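Local coordinates for protein NAD(FAD)-dependent dehydrogenase, NirB-family (N-terminal domain) (Clostridium acetobutylicum, PDB 3KLJ) that catalyses the NADH-dependent reduction of rubredoxin through its bound FAD, passing electrons into the dioxygen-scavenging chains of an obligate anaerobe, at residues P19-A24 / A280-E285; N52-A56 / E160-I165; I88-K93 / K104-I110; C317-N323 / D348-V352. One frame throughout, in Å; residues are numbered along the deposited sequence.

Contact 1: residues P19-A24 / A280-E285; sequences PAGFSA and ANKQGE. With FAD (flavin-adenine dinucleotide), chain B.
Ala20 and Gly284 meet backbone to backbone, Ala20 O accepting a CA-H...O contact from Gly284 CA at 3.4 Å. Similar contacts flank it: Ala20 CA lies 3.5 Å from Ala280 O, and Ala24 CA 3.1 Å from Gly284 O. With no beta carbon on Gly284 and only methyls on Ala20 and Ala280, the axes of the two segments approach to 6.9 Å at a crossing angle of -39°. Ser23 fits knob-into-hole among Ala280, Asn281, Gly284 and Glu285. Its OG, placed anti to the backbone N (chi1 -173°), reaches Asn281 O, already the acceptor of the helical bond from Glu285 N. The modelled separation is very short and Ser23 has two conformers, so the strength of that bond is doubtful.

At the N-terminal ends of the segments this packing meets FAD. Ala20 N donates to FAD O1P over 2.7 Å (N-H...O 156°), while Ala280 CB rests 3.6 Å from FAD O5' and Pro19 CD 3.3 Å from FAD O2A. Gly21 closes a GxGxxG pattern with Gly16 and Gly18, consistent with the dinucleotide-binding strand-turn-helix of a Rossmann-type domain; Ile277 N, at the start of the other helix, also bonds FAD. Gln283 OE1, outside the interface, accepts a hydrogen bond from Gly264 N. The start of helix 19-28, directed at the pyrophosphate, would probably offset part of its negative charge, the amide of Ala20 supplying a hydrogen bond.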
# COMPACT_ATOMS: atom_id res chain seq x y z
N PRO A 19 -5.48 -1.44 -9.82
CA PRO A 19 -4.50 -2.38 -10.39
C PRO A 19 -4.91 -3.86 -10.25
O PRO A 19 -4.69 -4.64 -11.19
CB PRO A 19 -3.22 -2.07 -9.61
CG PRO A 19 -3.38 -0.60 -9.26
CD PRO A 19 -4.83 -0.44 -8.94
N ALA A 20 -5.51 -4.23 -9.13
CA ALA A 20 -5.92 -5.63 -8.93
C ALA A 20 -7.04 -6.01 -9.88
O ALA A 20 -6.93 -7.01 -10.60
CB ALA A 20 -6.30 -5.92 -7.48
N GLY A 21 -8.12 -5.22 -9.87
CA GLY A 21 -9.21 -5.37 -10.83
C GLY A 21 -8.74 -5.40 -12.28
O GLY A 21 -9.16 -6.27 -13.06
N PHE A 22 -7.89 -4.45 -12.65
CA PHE A 22 -7.35 -4.43 -14.00
C PHE A 22 -6.66 -5.75 -14.36
O PHE A 22 -6.93 -6.32 -15.42
CB PHE A 22 -6.38 -3.27 -14.24
CG PHE A 22 -5.59 -3.44 -15.49
CD1 PHE A 22 -6.17 -3.16 -16.73
CD2 PHE A 22 -4.31 -3.99 -15.45
CE1 PHE A 22 -5.46 -3.37 -17.90
CE2 PHE A 22 -3.60 -4.20 -16.63
CZ PHE A 22 -4.17 -3.89 -17.85
N SER A 23 -5.76 -6.21 -13.49
CA SER A 23 -5.02 -7.45 -13.72
C SER A 23 -5.95 -8.65 -13.90
O SER A 23 -5.69 -9.52 -14.72
CB SER A 23 -4.02 -7.70 -12.59
OG SER A 23 -3.21 -8.82 -12.89
N ALA A 24 -7.05 -8.69 -13.13
CA ALA A 24 -8.04 -9.77 -13.31
C ALA A 24 -8.71 -9.71 -14.68
O ALA A 24 -8.85 -10.74 -15.36
CB ALA A 24 -9.08 -9.74 -12.21
N ALA A 280 -1.03 -6.89 -5.78
CA ALA A 280 -2.28 -6.57 -6.45
C ALA A 280 -2.30 -7.12 -7.87
O ALA A 280 -3.27 -7.78 -8.29
CB ALA A 280 -2.51 -5.06 -6.46
N ASN A 281 -1.24 -6.84 -8.62
CA ASN A 281 -1.10 -7.33 -9.98
C ASN A 281 -1.16 -8.86 -10.05
O ASN A 281 -1.90 -9.42 -10.86
CB ASN A 281 0.22 -6.84 -10.58
CG ASN A 281 0.25 -5.34 -10.78
OD1 ASN A 281 1.30 -4.70 -10.64
ND2 ASN A 281 -0.91 -4.77 -11.10
N LYS A 282 -0.39 -9.52 -9.18
CA LYS A 282 -0.27 -10.97 -9.25
C LYS A 282 -1.50 -11.69 -8.69
O LYS A 282 -1.94 -12.71 -9.24
CB LYS A 282 1.00 -11.42 -8.53
CG LYS A 282 1.96 -12.25 -9.38
CD LYS A 282 1.79 -13.76 -9.11
CE LYS A 282 1.29 -14.53 -10.34
NZ LYS A 282 -0.04 -14.06 -10.82
N GLN A 283 -2.06 -11.18 -7.59
CA GLN A 283 -3.32 -11.76 -7.09
C GLN A 283 -4.48 -11.50 -8.05
O GLN A 283 -5.31 -12.38 -8.26
CB GLN A 283 -3.65 -11.30 -5.67
CG GLN A 283 -2.71 -11.87 -4.60
CD GLN A 283 -3.05 -11.39 -3.21
OE1 GLN A 283 -3.79 -10.41 -3.04
NE2 GLN A 283 -2.49 -12.06 -2.19
N GLY A 284 -4.56 -10.29 -8.61
CA GLY A 284 -5.58 -9.99 -9.62
C GLY A 284 -5.53 -10.96 -10.79
O GLY A 284 -6.55 -11.50 -11.21
N GLU A 285 -4.32 -11.19 -11.31
CA GLU A 285 -4.09 -12.18 -12.35
C GLU A 285 -4.60 -13.60 -11.98
O GLU A 285 -5.34 -14.22 -12.75
CB GLU A 285 -2.61 -12.22 -12.72
CG GLU A 285 -2.26 -13.29 -13.74
CD GLU A 285 -0.77 -13.41 -14.02
OE1 GLU A 285 0.06 -12.91 -13.23
OE2 GLU A 285 -0.45 -14.02 -15.05
PA FAD B . -6.96 0.02 -5.28
O1A FAD B . -7.35 0.77 -4.04
O2A FAD B . -5.76 0.63 -5.98
O5B FAD B . -8.20 -0.04 -6.28
C5B FAD B . -9.48 -0.43 -5.82
C4B FAD B . -10.55 0.35 -6.59
O4B FAD B . -11.85 -0.13 -6.22
C3B FAD B . -10.51 1.83 -6.23
O3B FAD B . -10.48 2.60 -7.42
C2B FAD B . -11.79 2.08 -5.45
O2B FAD B . -12.35 3.35 -5.72
C1B FAD B . -12.70 0.97 -5.95
N9A FAD B . -13.76 0.59 -4.99
C8A FAD B . -13.68 0.57 -3.63
N7A FAD B . -14.88 0.16 -3.13
C5A FAD B . -15.71 -0.08 -4.16
C6A FAD B . -17.04 -0.51 -4.22
N6A FAD B . -17.79 -0.49 -3.12
N1A FAD B . -17.64 -0.67 -5.45
C2A FAD B . -16.94 -0.41 -6.62
N3A FAD B . -15.63 0.03 -6.55
C4A FAD B . -15.02 0.18 -5.34
N1 FAD B . 2.47 0.07 -3.19
C2 FAD B . 3.74 -0.40 -3.40
O2 FAD B . 3.92 -1.60 -3.53
N3 FAD B . 4.81 0.46 -3.50
C4 FAD B . 4.61 1.82 -3.36
O4 FAD B . 5.60 2.56 -3.44
C4X FAD B . 3.32 2.32 -3.14
N5 FAD B . 3.09 3.68 -3.01
C5X FAD B . 1.82 4.16 -2.79
C6 FAD B . 1.60 5.54 -2.65
C7 FAD B . 0.29 6.01 -2.45
C7M FAD B . 0.05 7.49 -2.30
C8 FAD B . -0.78 5.12 -2.36
C8M FAD B . -2.19 5.60 -2.13
C9 FAD B . -0.55 3.75 -2.49
C9A FAD B . 0.75 3.27 -2.71
N10 FAD B . 0.97 1.90 -2.84
C10 FAD B . 2.25 1.43 -3.06
C1' FAD B . -0.17 0.94 -2.73
C2' FAD B . -0.70 0.50 -4.08
O2' FAD B . -1.25 1.62 -4.73
C3' FAD B . -1.76 -0.55 -3.82
O3' FAD B . -1.16 -1.70 -3.27
C4' FAD B . -2.52 -0.95 -5.07
O4' FAD B . -3.11 0.18 -5.69
C5' FAD B . -3.63 -1.91 -4.67
O5' FAD B . -4.44 -2.12 -5.80
P FAD B . -5.93 -2.65 -5.62
O1P FAD B . -6.54 -2.84 -7.00
O2P FAD B . -5.97 -3.87 -4.75
O3P FAD B . -6.69 -1.49 -4.80

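Contact 2: residues N52-A56 / E160-I165; sequences NEIIA and ELAQAI
Ala164 O receives a long CA-H...O contact from Ala56 CA (3.6 Å), with Ile55 CG2 and Ala56 CB each 3.7 Å from Ala164 O. No conventional hydrogen bond crosses the interface. Ala164 CB in turn points at the other helix and lies 3.5 Å from Asn52 O, which is itself engaged by Ala56 N within its helix. Ile55 divides its work between two branches. Its CG2, anti to the backbone N, lies against Ala164 and Ile165 CG1, whereas CG1, beside the N (chi1 -67°), sends CD1 obliquely to Leu161 CD1 at 3.7 Å. The segments run nearly parallel, 25° apart, and join the FAD-binding domain, through helix 51-56, to the NADH-binding domain, through helix 156-168, whose start carries the last glycine of a probable Rossmann-type GxGxxG pattern (Gly153, Gly155, Gly158). Ile165 and Leu161 also pack on Ile224, in the sheet behind. Asn52, modelled in two conformers, crosses Glu160 at about a right angle, amide and carboxylate planes 84° apart. In the conformer described, Asn52 ND2 stays 3.6 Å from Glu160 OE1, and Asn52 OD1 is buried over Leu161 CA at 3.5 Å with no polar partner in the model. The other carboxylate oxygen, Glu160 OE2, accepts a hydrogen bond from Lys308 N.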
# COMPACT_ATOMS: atom_id res chain seq x y z
N ASN A 52 2.16 10.64 -6.11
CA ASN A 52 3.13 11.64 -5.67
C ASN A 52 3.68 12.47 -6.84
O ASN A 52 4.06 13.62 -6.66
CB ASN A 52 4.26 10.99 -4.87
CG ASN A 52 3.85 10.71 -3.43
OD1 ASN A 52 3.25 11.56 -2.77
ND2 ASN A 52 4.18 9.52 -2.93
N GLU A 53 3.69 11.88 -8.04
CA GLU A 53 4.16 12.56 -9.25
C GLU A 53 3.15 13.56 -9.81
O GLU A 53 3.53 14.52 -10.50
CB GLU A 53 4.56 11.56 -10.33
CG GLU A 53 5.69 10.64 -9.91
CD GLU A 53 6.16 9.75 -11.04
OE1 GLU A 53 6.50 10.28 -12.12
OE2 GLU A 53 6.18 8.51 -10.84
N ILE A 54 1.88 13.33 -9.53
CA ILE A 54 0.82 14.28 -9.85
C ILE A 54 1.13 15.59 -9.11
O ILE A 54 1.04 16.68 -9.67
CB ILE A 54 -0.60 13.73 -9.45
CG1 ILE A 54 -0.88 12.37 -10.11
CG2 ILE A 54 -1.70 14.75 -9.74
CD1 ILE A 54 -0.76 12.33 -11.62
N ILE A 55 1.53 15.44 -7.84
CA ILE A 55 1.95 16.57 -7.02
C ILE A 55 3.34 17.08 -7.45
O ILE A 55 3.47 18.24 -7.83
CB ILE A 55 1.89 16.20 -5.50
CG1 ILE A 55 0.43 15.98 -5.07
CG2 ILE A 55 2.53 17.29 -4.65
CD1 ILE A 55 0.26 15.06 -3.88
N ALA A 56 4.36 16.22 -7.42
CA ALA A 56 5.75 16.64 -7.69
C ALA A 56 6.06 17.14 -9.11
O ALA A 56 6.88 18.06 -9.27
CB ALA A 56 6.74 15.54 -7.28
N GLU A 160 7.41 10.37 1.70
CA GLU A 160 7.37 10.57 0.25
C GLU A 160 6.51 11.77 -0.17
O GLU A 160 6.90 12.51 -1.07
CB GLU A 160 6.90 9.31 -0.47
CG GLU A 160 7.91 8.17 -0.45
CD GLU A 160 7.43 6.95 -1.18
OE1 GLU A 160 6.25 6.90 -1.57
OE2 GLU A 160 8.24 6.02 -1.38
N LEU A 161 5.35 11.94 0.48
CA LEU A 161 4.43 13.05 0.18
C LEU A 161 5.09 14.39 0.48
O LEU A 161 4.97 15.33 -0.32
CB LEU A 161 3.12 12.91 0.96
CG LEU A 161 2.03 13.99 0.81
CD1 LEU A 161 1.79 14.38 -0.63
CD2 LEU A 161 0.74 13.49 1.42
N ALA A 162 5.77 14.46 1.62
CA ALA A 162 6.50 15.66 2.02
C ALA A 162 7.48 16.10 0.95
O ALA A 162 7.50 17.27 0.56
CB ALA A 162 7.21 15.44 3.35
N GLN A 163 8.29 15.16 0.45
CA GLN A 163 9.24 15.44 -0.63
C GLN A 163 8.52 15.89 -1.90
O GLN A 163 8.94 16.85 -2.54
CB GLN A 163 10.14 14.24 -0.93
CG GLN A 163 11.23 14.52 -1.98
CD GLN A 163 12.23 15.62 -1.57
OE1 GLN A 163 11.98 16.82 -1.76
NE2 GLN A 163 13.35 15.21 -1.01
N ALA A 164 7.45 15.18 -2.26
CA ALA A 164 6.65 15.55 -3.43
C ALA A 164 6.13 16.99 -3.33
O ALA A 164 6.14 17.72 -4.32
CB ALA A 164 5.50 14.58 -3.63
N ILE A 165 5.68 17.37 -2.14
CA ILE A 165 5.18 18.72 -1.91
C ILE A 165 6.31 19.75 -1.94
O ILE A 165 6.11 20.86 -2.45
CB ILE A 165 4.34 18.82 -0.61
CG1 ILE A 165 3.11 17.92 -0.70
CG2 ILE A 165 3.90 20.27 -0.35
CD1 ILE A 165 2.35 17.77 0.59

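Contact 3: residues I88-K93 / K104-I110; sequences IDPNNK and KYEKLII
The backbones of Lys93 and Tyr105 are tied by a nearly straight bond from Tyr105 N to Lys93 O (3.0 Å, N-H...O 159°), Lys93 having left the 90-92 turn with a positive phi. The Tyr105 ring is sandwiched. Lys93 CB stands over one face, 3.8 Å from the centroid and 13° off the normal, a CH-pi contact; Leu108 CB, three residues on in strand 107-110, covers the opposite face. With chi1 at 64°, Tyr105 CG sits between its backbone N and carbonyl carbon, which carries the ring back across Lys93. A water in the ring plane at its edge bridges Tyr105 OH (2.6 Å) and Pro90 O (2.9 Å). The extended Lys93 chain continues past the ring until NZ meets a lone pair of Glu106 O in the carbonyl plane at 2.8 Å; the ammonium also forms a salt bridge with Asp259. Deeper in, Ile88 CD1 abuts Leu108 CD2 and Ile110 CD1 tip to tip, both at 3.9 Å. Strand 85-89 opens the three-stranded antiparallel meander characteristic of the glutathione-reductase fold, and 107-110 returns the chain to the parallel sheet between strands 12-15 and 260-262, whose Leu13 and Ile260 also touch Tyr105.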
# COMPACT_ATOMS: atom_id res chain seq x y z
N ILE A 88 -23.87 -7.49 -1.66
CA ILE A 88 -23.70 -8.72 -2.42
C ILE A 88 -24.72 -9.75 -1.93
O ILE A 88 -24.86 -9.97 -0.73
CB ILE A 88 -22.27 -9.33 -2.30
CG1 ILE A 88 -21.19 -8.33 -2.71
CG2 ILE A 88 -22.15 -10.58 -3.18
CD1 ILE A 88 -19.77 -8.77 -2.32
N ASP A 89 -25.43 -10.36 -2.88
CA ASP A 89 -26.34 -11.47 -2.63
C ASP A 89 -25.78 -12.73 -3.32
O ASP A 89 -26.12 -13.03 -4.46
CB ASP A 89 -27.75 -11.11 -3.12
CG ASP A 89 -28.74 -12.26 -3.02
OD1 ASP A 89 -29.86 -12.09 -3.54
OD2 ASP A 89 -28.42 -13.32 -2.44
N PRO A 90 -24.91 -13.48 -2.61
CA PRO A 90 -24.20 -14.62 -3.19
C PRO A 90 -25.05 -15.76 -3.73
O PRO A 90 -24.62 -16.41 -4.69
CB PRO A 90 -23.36 -15.12 -2.01
CG PRO A 90 -23.02 -13.85 -1.28
CD PRO A 90 -24.33 -13.10 -1.31
N ASN A 91 -26.22 -16.02 -3.13
CA ASN A 91 -27.07 -17.13 -3.56
C ASN A 91 -27.83 -16.84 -4.85
O ASN A 91 -28.11 -17.75 -5.64
CB ASN A 91 -28.05 -17.53 -2.45
CG ASN A 91 -27.35 -18.04 -1.20
OD1 ASN A 91 -27.33 -19.24 -0.94
ND2 ASN A 91 -26.77 -17.13 -0.44
N ASN A 92 -28.16 -15.57 -5.05
CA ASN A 92 -28.81 -15.13 -6.29
C ASN A 92 -27.81 -14.54 -7.28
O ASN A 92 -28.17 -14.17 -8.41
CB ASN A 92 -29.91 -14.11 -5.98
CG ASN A 92 -31.13 -14.73 -5.33
OD1 ASN A 92 -31.42 -14.48 -4.16
ND2 ASN A 92 -31.84 -15.56 -6.08
N LYS A 93 -26.56 -14.46 -6.85
CA LYS A 93 -25.46 -13.92 -7.64
C LYS A 93 -25.78 -12.52 -8.16
O LYS A 93 -25.68 -12.24 -9.35
CB LYS A 93 -25.08 -14.88 -8.78
CG LYS A 93 -24.48 -16.20 -8.28
CD LYS A 93 -23.83 -16.98 -9.41
CE LYS A 93 -22.88 -18.04 -8.86
NZ LYS A 93 -22.24 -18.80 -9.97
N LYS A 104 -26.27 -9.08 -12.21
CA LYS A 104 -26.08 -10.52 -12.06
C LYS A 104 -24.73 -10.95 -12.62
O LYS A 104 -24.29 -10.46 -13.66
CB LYS A 104 -27.23 -11.30 -12.74
CG LYS A 104 -27.21 -12.81 -12.47
CD LYS A 104 -28.61 -13.41 -12.32
CE LYS A 104 -29.34 -13.51 -13.66
NZ LYS A 104 -30.68 -14.18 -13.52
N TYR A 105 -24.08 -11.87 -11.91
CA TYR A 105 -22.79 -12.40 -12.33
C TYR A 105 -22.81 -13.92 -12.33
O TYR A 105 -23.67 -14.52 -11.69
CB TYR A 105 -21.68 -11.91 -11.38
CG TYR A 105 -21.81 -12.38 -9.94
CD1 TYR A 105 -21.34 -13.64 -9.56
CD2 TYR A 105 -22.39 -11.56 -8.96
CE1 TYR A 105 -21.46 -14.09 -8.25
CE2 TYR A 105 -22.50 -12.00 -7.65
CZ TYR A 105 -22.03 -13.26 -7.30
OH TYR A 105 -22.14 -13.72 -6.01
N GLU A 106 -21.86 -14.54 -13.02
CA GLU A 106 -21.59 -15.97 -12.87
C GLU A 106 -20.41 -16.13 -11.90
O GLU A 106 -20.42 -16.99 -11.02
CB GLU A 106 -21.29 -16.64 -14.21
CG GLU A 106 -22.35 -16.42 -15.29
CD GLU A 106 -22.12 -17.26 -16.55
OE1 GLU A 106 -21.16 -18.07 -16.55
OE2 GLU A 106 -22.89 -17.11 -17.53
N LYS A 107 -19.40 -15.28 -12.07
CA LYS A 107 -18.29 -15.17 -11.12
C LYS A 107 -18.04 -13.73 -10.70
O LYS A 107 -18.13 -12.81 -11.52
CB LYS A 107 -17.02 -15.77 -11.71
CG LYS A 107 -16.81 -17.21 -11.31
CD LYS A 107 -17.05 -18.17 -12.42
CE LYS A 107 -16.70 -19.57 -11.95
NZ LYS A 107 -16.88 -20.54 -13.05
N LEU A 108 -17.74 -13.55 -9.41
CA LEU A 108 -17.49 -12.24 -8.84
C LEU A 108 -16.05 -12.16 -8.33
O LEU A 108 -15.61 -13.00 -7.55
CB LEU A 108 -18.47 -11.95 -7.69
CG LEU A 108 -18.35 -10.60 -6.96
CD1 LEU A 108 -18.66 -9.43 -7.90
CD2 LEU A 108 -19.23 -10.52 -5.72
N ILE A 109 -15.33 -11.14 -8.79
CA ILE A 109 -13.98 -10.90 -8.28
C ILE A 109 -13.99 -9.59 -7.50
O ILE A 109 -14.24 -8.52 -8.08
CB ILE A 109 -12.96 -10.82 -9.43
CG1 ILE A 109 -12.94 -12.15 -10.21
CG2 ILE A 109 -11.58 -10.44 -8.91
CD1 ILE A 109 -12.08 -12.11 -11.47
N ILE A 110 -13.74 -9.68 -6.20
CA ILE A 110 -13.70 -8.49 -5.33
C ILE A 110 -12.29 -7.90 -5.27
O ILE A 110 -11.35 -8.52 -4.75
CB ILE A 110 -14.22 -8.79 -3.90
CG1 ILE A 110 -15.63 -9.36 -3.94
CG2 ILE A 110 -14.16 -7.53 -3.03
CD1 ILE A 110 -16.11 -9.97 -2.60
O HOH W 1 -21.87 -16.23 -5.44

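Contact 4: residues C317-N323 / D348-V352; sequences CGDIENN and DAAAV
The Asn323 amide and the Asp348 carboxylate meet with their planes 63° apart, joined from Asn323 ND2 to Asp348 OD2 over 2.8 Å on the anti side of the carboxylate. The loop that carries Asn323 follows strand 312-317 in the antiparallel sheet of the C-terminal domain and contains a type I turn, Ile320 to Asn323. The acceptor is tilted 24° from the amide plane; Ala349 CB lies 3.4 Å from Asn323 ND2. At the amide edge, almost in plane, Asn323 ND2 also donates to Asp319 O at 2.8 Å. One nitrogen thus spends itself on both the loop and the strand, and holds the amide's rotation. Where the loop leaves the sheet, Cys317 and Ala350 form an antiparallel hydrogen-bonded pair: Cys317 N to Ala350 O, 2.7 Å, and Ala350 N to Cys317 O, 3.0 Å. Beyond the pair, Asp348 and Ala349 make a classic beta bulge opposite Met341. Asp348 OD2 has a second partner in Lys343, whose ammonium probably balances its charge. Gly318, with phi 78°, turns the chain away from the strand. Ile320 then folds back over it, its CD1 lying 3.8 Å from Ala349 CB and 3.6 Å from Ala350 N.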
# COMPACT_ATOMS: atom_id res chain seq x y z
N CYS A 317 13.25 -6.23 7.01
CA CYS A 317 12.82 -7.62 6.94
C CYS A 317 12.51 -8.22 8.30
O CYS A 317 13.29 -8.10 9.23
CB CYS A 317 13.87 -8.47 6.23
SG CYS A 317 13.36 -10.19 5.94
N GLY A 318 11.35 -8.87 8.39
CA GLY A 318 10.93 -9.54 9.61
C GLY A 318 10.40 -8.56 10.64
O GLY A 318 10.41 -7.35 10.42
N ASP A 319 9.95 -9.11 11.77
CA ASP A 319 9.35 -8.33 12.85
C ASP A 319 10.39 -7.50 13.61
O ASP A 319 10.92 -7.94 14.63
CB ASP A 319 8.58 -9.26 13.80
CG ASP A 319 7.97 -8.52 14.99
OD1 ASP A 319 7.41 -7.42 14.81
OD2 ASP A 319 8.05 -9.06 16.12
N ILE A 320 10.67 -6.30 13.09
CA ILE A 320 11.59 -5.36 13.74
C ILE A 320 10.96 -4.72 14.99
O ILE A 320 11.61 -4.62 16.04
CB ILE A 320 12.07 -4.23 12.77
CG1 ILE A 320 12.86 -4.80 11.59
CG2 ILE A 320 12.91 -3.19 13.50
CD1 ILE A 320 14.33 -5.14 11.89
N GLU A 321 9.71 -4.30 14.88
CA GLU A 321 9.08 -3.48 15.93
C GLU A 321 9.02 -4.14 17.32
O GLU A 321 9.33 -3.49 18.32
CB GLU A 321 7.68 -3.02 15.50
CG GLU A 321 7.07 -1.97 16.43
CD GLU A 321 5.68 -1.53 16.01
OE1 GLU A 321 5.21 -0.51 16.56
OE2 GLU A 321 5.06 -2.19 15.15
N ASN A 322 8.62 -5.41 17.37
CA ASN A 322 8.45 -6.10 18.66
C ASN A 322 9.43 -7.26 18.85
O ASN A 322 9.17 -8.17 19.64
CB ASN A 322 7.01 -6.58 18.82
CG ASN A 322 5.99 -5.46 18.71
OD1 ASN A 322 4.96 -5.62 18.05
ND2 ASN A 322 6.27 -4.33 19.36
N ASN A 323 10.54 -7.23 18.13
CA ASN A 323 11.50 -8.33 18.19
C ASN A 323 12.11 -8.50 19.57
O ASN A 323 12.51 -7.52 20.21
CB ASN A 323 12.60 -8.17 17.14
CG ASN A 323 13.16 -9.50 16.68
OD1 ASN A 323 13.86 -10.18 17.42
ND2 ASN A 323 12.83 -9.88 15.44
N ASP A 348 16.69 -13.31 12.40
CA ASP A 348 15.23 -13.24 12.48
C ASP A 348 14.69 -11.96 11.87
O ASP A 348 13.59 -11.94 11.31
CB ASP A 348 14.78 -13.34 13.94
CG ASP A 348 13.26 -13.43 14.09
OD1 ASP A 348 12.67 -14.39 13.57
OD2 ASP A 348 12.66 -12.54 14.72
N ALA A 349 15.45 -10.88 11.99
CA ALA A 349 15.03 -9.58 11.48
C ALA A 349 16.23 -8.69 11.21
O ALA A 349 17.26 -8.78 11.89
CB ALA A 349 14.08 -8.89 12.44
N ALA A 350 16.09 -7.84 10.20
CA ALA A 350 17.15 -6.92 9.83
C ALA A 350 16.60 -5.74 9.05
O ALA A 350 15.60 -5.88 8.33
CB ALA A 350 18.20 -7.63 8.99
N ALA A 351 17.26 -4.60 9.19
CA ALA A 351 16.98 -3.46 8.34
C ALA A 351 18.28 -2.77 7.96
O ALA A 351 19.22 -2.72 8.75
CB ALA A 351 16.01 -2.47 9.05
N VAL A 352 18.32 -2.24 6.75
CA VAL A 352 19.50 -1.50 6.29
C VAL A 352 19.01 -0.25 5.59
O VAL A 352 18.10 -0.30 4.74
CB VAL A 352 20.37 -2.33 5.30
CG1 VAL A 352 21.60 -1.54 4.86
CG2 VAL A 352 20.82 -3.63 5.92

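How the contacts relate
Contacts 1 and 2 are the buried pair, each setting two helices side by side with alanines at the interface; contacts 3 and 4 are partly buried and join loops to strands. Only contact 1 touches FAD, and there a backbone amide at a helix start also bonds the phosphate; contact 2, whose nearest atoms lie about 13 Å from those of contact 1, crosses between domains without a hydrogen bond. Contact 3 shares the FAD-binding domain with contact 1 and meets it directly, Ala24 CB packing on Ile109 CD1 at 3.9 Å. Contact 4 stands apart in the C-terminal domain, its centre 41 Å from that of contact 3. Charged side chains and backbone bonds carry much of both these outer contacts.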